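Local coordinates for OmpT protein (Vibrio cholerae serotype O1, PDB 6EHD), which probably acts as a general diffusion porin, a beta barrel that lets small solutes cross the outer membrane, at residues N143-Y152 against A164-K172. The protein carries 1 engineered substitution. Numbering follows the deposited sequence.
Sequences NAKQELAELY and AGGGQNRDK
Three backbone pairs, Glu147 with Arg170, Ala149 with Gln168 and Leu151 with Gly166, exchange N-H...O=C bonds in both directions between segments 143-152 and 164-172, whose strands run antiparallel (177°). Side-chain amides add further bonds. Asn169 reaches with ND2 to Glu147 O (3.0 Å), which also accepts from Arg170 N on the opposite face of its carbonyl plane. Asn169 ND2 also donates to Gln146 OE1 (2.9 Å), from above that carbonyl plane. Gln146 in turn gives NE2 to the anti side of Asp171 OD2 (3.0 Å), and also to Leu113 O in a loop, so both ends of its amide are gripped. The two segments belong to a hairpin of the porin barrel; Leu148, Glu150, Tyr152 and Asn169 share the face that meets helix 90-94, Tyr196 and the loop at Leu113-Ser114, probably the lumenal one, since porins fold such a loop into the barrel. With CG anti to its carbonyl carbon (chi1 -68°), Tyr152 lies over Gly165 and Gly166, Gly166 N above the ring centre, while its OH bonds to Tyr215; Gly165, its cross-strand partner, has no side chain to collide with the ring. On the other face Glu147 and Arg170 run side by side, joined by a water between OE1 and NH1; Arg170 NH2 is salt-bridged to Asp191. At the corner where the chain turns, Lys172 makes a long salt bridge from NZ to Glu147 OE2 (3.9 Å) and donates to OD1 of poorly ordered Asn143 (3.0 Å).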
loop_
_atom_site.group_PDB
_atom_site.type_symbol
_atom_site.label_atom_id
_atom_site.label_comp_id
_atom_site.label_asym_id
_atom_site.label_seq_id
_atom_site.Cartn_x
_atom_site.Cartn_y
_atom_site.Cartn_z
ATOM N N ASN A 143 22.547 -9.169 -4.727
ATOM C CA ASN A 143 21.435 -10.095 -4.428
ATOM C C ASN A 143 20.963 -10.180 -2.977
ATOM O O ASN A 143 20.148 -11.043 -2.663
ATOM C CB ASN A 143 21.719 -11.519 -4.971
ATOM C CG ASN A 143 21.766 -11.577 -6.487
ATOM O OD1 ASN A 143 21.449 -10.611 -7.189
ATOM N ND2 ASN A 143 22.144 -12.728 -6.999
ATOM N N ALA A 144 21.432 -9.291 -2.102
ATOM C CA ALA A 144 20.944 -9.236 -0.696
ATOM C C ALA A 144 19.571 -8.511 -0.565
ATOM O O ALA A 144 18.882 -8.615 0.465
ATOM C CB ALA A 144 21.986 -8.547 0.190
ATOM N N LYS A 145 19.195 -7.760 -1.601
ATOM C CA LYS A 145 17.902 -7.031 -1.639
ATOM C C LYS A 145 17.249 -7.347 -2.981
ATOM O O LYS A 145 17.930 -7.709 -3.930
ATOM C CB LYS A 145 18.149 -5.527 -1.516
ATOM C CG LYS A 145 18.646 -5.059 -0.156
ATOM C CD LYS A 145 18.854 -3.559 -0.230
ATOM C CE LYS A 145 19.132 -2.909 1.112
ATOM N NZ LYS A 145 20.149 -3.623 1.900
ATOM N N GLN A 146 15.932 -7.201 -3.075
ATOM C CA GLN A 146 15.228 -7.423 -4.367
ATOM C C GLN A 146 15.585 -6.453 -5.473
ATOM O O GLN A 146 16.050 -5.305 -5.227
ATOM C CB GLN A 146 13.702 -7.389 -4.092
ATOM C CG GLN A 146 13.200 -8.453 -3.127
ATOM C CD GLN A 146 11.709 -8.271 -2.755
ATOM O OE1 GLN A 146 11.117 -7.224 -3.065
ATOM N NE2 GLN A 146 11.107 -9.281 -2.094
ATOM N N GLU A 147 15.340 -6.852 -6.723
ATOM C CA GLU A 147 15.319 -5.901 -7.833
ATOM C C GLU A 147 13.942 -5.182 -7.890
ATOM O O GLU A 147 12.906 -5.864 -7.704
ATOM C CB GLU A 147 15.531 -6.584 -9.192
ATOM C CG GLU A 147 16.830 -7.439 -9.270
ATOM C CD GLU A 147 17.050 -8.108 -10.629
ATOM O OE1 GLU A 147 16.322 -7.840 -11.619
ATOM O OE2 GLU A 147 17.959 -8.943 -10.701
ATOM N N LEU A 148 13.952 -3.912 -8.249
ATOM C CA LEU A 148 12.710 -3.089 -8.383
ATOM C C LEU A 148 12.899 -1.931 -9.341
ATOM O O LEU A 148 13.864 -1.159 -9.269
ATOM C CB LEU A 148 12.276 -2.569 -6.995
ATOM C CG LEU A 148 11.012 -1.717 -6.874
ATOM C CD1 LEU A 148 9.782 -2.584 -7.113
ATOM C CD2 LEU A 148 10.934 -1.062 -5.529
ATOM N N ALA A 149 11.915 -1.762 -10.218
ATOM C CA ALA A 149 11.860 -0.637 -11.079
ATOM C C ALA A 149 10.349 -0.322 -11.365
ATOM O O ALA A 149 9.599 -1.243 -11.773
ATOM C CB ALA A 149 12.602 -0.925 -12.401
ATOM N N GLU A 150 9.984 0.959 -11.224
ATOM C CA GLU A 150 8.571 1.394 -11.327
ATOM C C GLU A 150 8.423 2.751 -11.978
ATOM O O GLU A 150 9.279 3.610 -11.801
ATOM C CB GLU A 150 7.947 1.458 -9.876
ATOM C CG GLU A 150 7.978 0.118 -9.149
ATOM C CD GLU A 150 7.177 0.102 -7.817
ATOM O OE1 GLU A 150 7.316 1.132 -7.070
ATOM O OE2 GLU A 150 6.502 -0.920 -7.542
ATOM N N LEU A 151 7.292 2.977 -12.681
ATOM C CA LEU A 151 6.964 4.258 -13.317
ATOM C C LEU A 151 5.470 4.413 -13.406
ATOM O O LEU A 151 4.802 3.463 -13.887
ATOM C CB LEU A 151 7.557 4.327 -14.763
ATOM C CG LEU A 151 7.134 5.510 -15.648
ATOM C CD1 LEU A 151 7.669 6.764 -15.088
ATOM C CD2 LEU A 151 7.652 5.381 -17.109
ATOM N N TYR A 152 4.973 5.554 -12.927
ATOM C CA TYR A 152 3.540 5.926 -12.968
ATOM C C TYR A 152 3.402 7.371 -13.501
ATOM O O TYR A 152 4.262 8.255 -13.197
ATOM C CB TYR A 152 2.898 5.780 -11.549
ATOM C CG TYR A 152 2.781 4.357 -11.053
ATOM C CD1 TYR A 152 3.845 3.674 -10.470
ATOM C CD2 TYR A 152 1.558 3.667 -11.118
ATOM C CE1 TYR A 152 3.720 2.359 -10.041
ATOM C CE2 TYR A 152 1.414 2.384 -10.628
ATOM C CZ TYR A 152 2.488 1.712 -10.115
ATOM O OH TYR A 152 2.333 0.376 -9.682
ATOM N N ALA A 164 -1.917 5.885 -14.448
ATOM C CA ALA A 164 -1.511 4.571 -14.997
ATOM C C ALA A 164 -0.063 4.293 -14.808
ATOM O O ALA A 164 0.744 5.225 -14.682
ATOM C CB ALA A 164 -1.826 4.621 -16.517
ATOM N N GLY A 165 0.328 3.014 -14.762
ATOM C CA GLY A 165 1.730 2.688 -14.546
ATOM C C GLY A 165 1.909 1.282 -14.019
ATOM O O GLY A 165 0.965 0.455 -13.927
ATOM N N GLY A 166 3.136 1.044 -13.577
ATOM C CA GLY A 166 3.489 -0.241 -13.065
ATOM C C GLY A 166 4.976 -0.464 -13.017
ATOM O O GLY A 166 5.761 0.467 -12.801
ATOM N N GLY A 167 5.348 -1.725 -13.087
ATOM C CA GLY A 167 6.737 -2.106 -12.857
ATOM C C GLY A 167 7.034 -3.590 -12.761
ATOM O O GLY A 167 6.228 -4.447 -13.158
ATOM N N GLN A 168 8.266 -3.858 -12.296
ATOM C CA GLN A 168 8.775 -5.191 -12.095
ATOM C C GLN A 168 9.577 -5.360 -10.837
ATOM O O GLN A 168 10.398 -4.489 -10.512
ATOM C CB GLN A 168 9.635 -5.609 -13.382
ATOM C CG GLN A 168 9.898 -7.105 -13.352
ATOM C CD GLN A 168 10.566 -7.557 -14.658
ATOM O OE1 GLN A 168 9.894 -7.999 -15.655
ATOM N NE2 GLN A 168 11.834 -7.323 -14.708
ATOM N N ASN A 169 9.320 -6.445 -10.094
ATOM C CA ASN A 169 9.903 -6.709 -8.770
ATOM C C ASN A 169 10.380 -8.190 -8.781
ATOM O O ASN A 169 9.606 -9.077 -9.128
ATOM C CB ASN A 169 8.872 -6.454 -7.664
ATOM C CG ASN A 169 9.339 -6.713 -6.240
ATOM O OD1 ASN A 169 8.485 -7.090 -5.427
ATOM N ND2 ASN A 169 10.657 -6.413 -5.858
ATOM N N ARG A 170 11.673 -8.416 -8.506
ATOM C CA ARG A 170 12.259 -9.804 -8.542
ATOM C C ARG A 170 12.883 -10.160 -7.234
ATOM O O ARG A 170 13.643 -9.358 -6.682
ATOM C CB ARG A 170 13.341 -9.936 -9.651
ATOM C CG ARG A 170 13.817 -11.391 -9.858
ATOM C CD ARG A 170 14.620 -11.542 -11.161
ATOM N NE ARG A 170 15.264 -12.865 -11.223
ATOM C CZ ARG A 170 16.174 -13.208 -12.143
ATOM N NH1 ARG A 170 16.575 -12.339 -13.087
ATOM N NH2 ARG A 170 16.692 -14.431 -12.124
ATOM N N ASP A 171 12.577 -11.356 -6.725
ATOM C CA ASP A 171 13.202 -11.870 -5.522
ATOM C C ASP A 171 13.800 -13.273 -5.857
ATOM O O ASP A 171 13.053 -14.233 -6.113
ATOM C CB ASP A 171 12.229 -12.028 -4.382
ATOM C CG ASP A 171 12.950 -12.400 -3.040
ATOM O OD1 ASP A 171 13.875 -13.224 -3.037
ATOM O OD2 ASP A 171 12.615 -11.850 -1.995
ATOM N N LYS A 172 15.124 -13.363 -5.819
ATOM C CA LYS A 172 15.828 -14.586 -6.275
ATOM C C LYS A 172 15.764 -15.733 -5.277
ATOM O O LYS A 172 16.082 -16.846 -5.645
ATOM C CB LYS A 172 17.286 -14.251 -6.632
ATOM C CG LYS A 172 17.423 -13.514 -7.953
ATOM C CD LYS A 172 18.824 -12.923 -8.108
ATOM C CE LYS A 172 18.966 -12.214 -9.427
ATOM N NZ LYS A 172 20.385 -11.838 -9.710
HETATM O O HOH W 1 15.862 -9.618 -13.946
#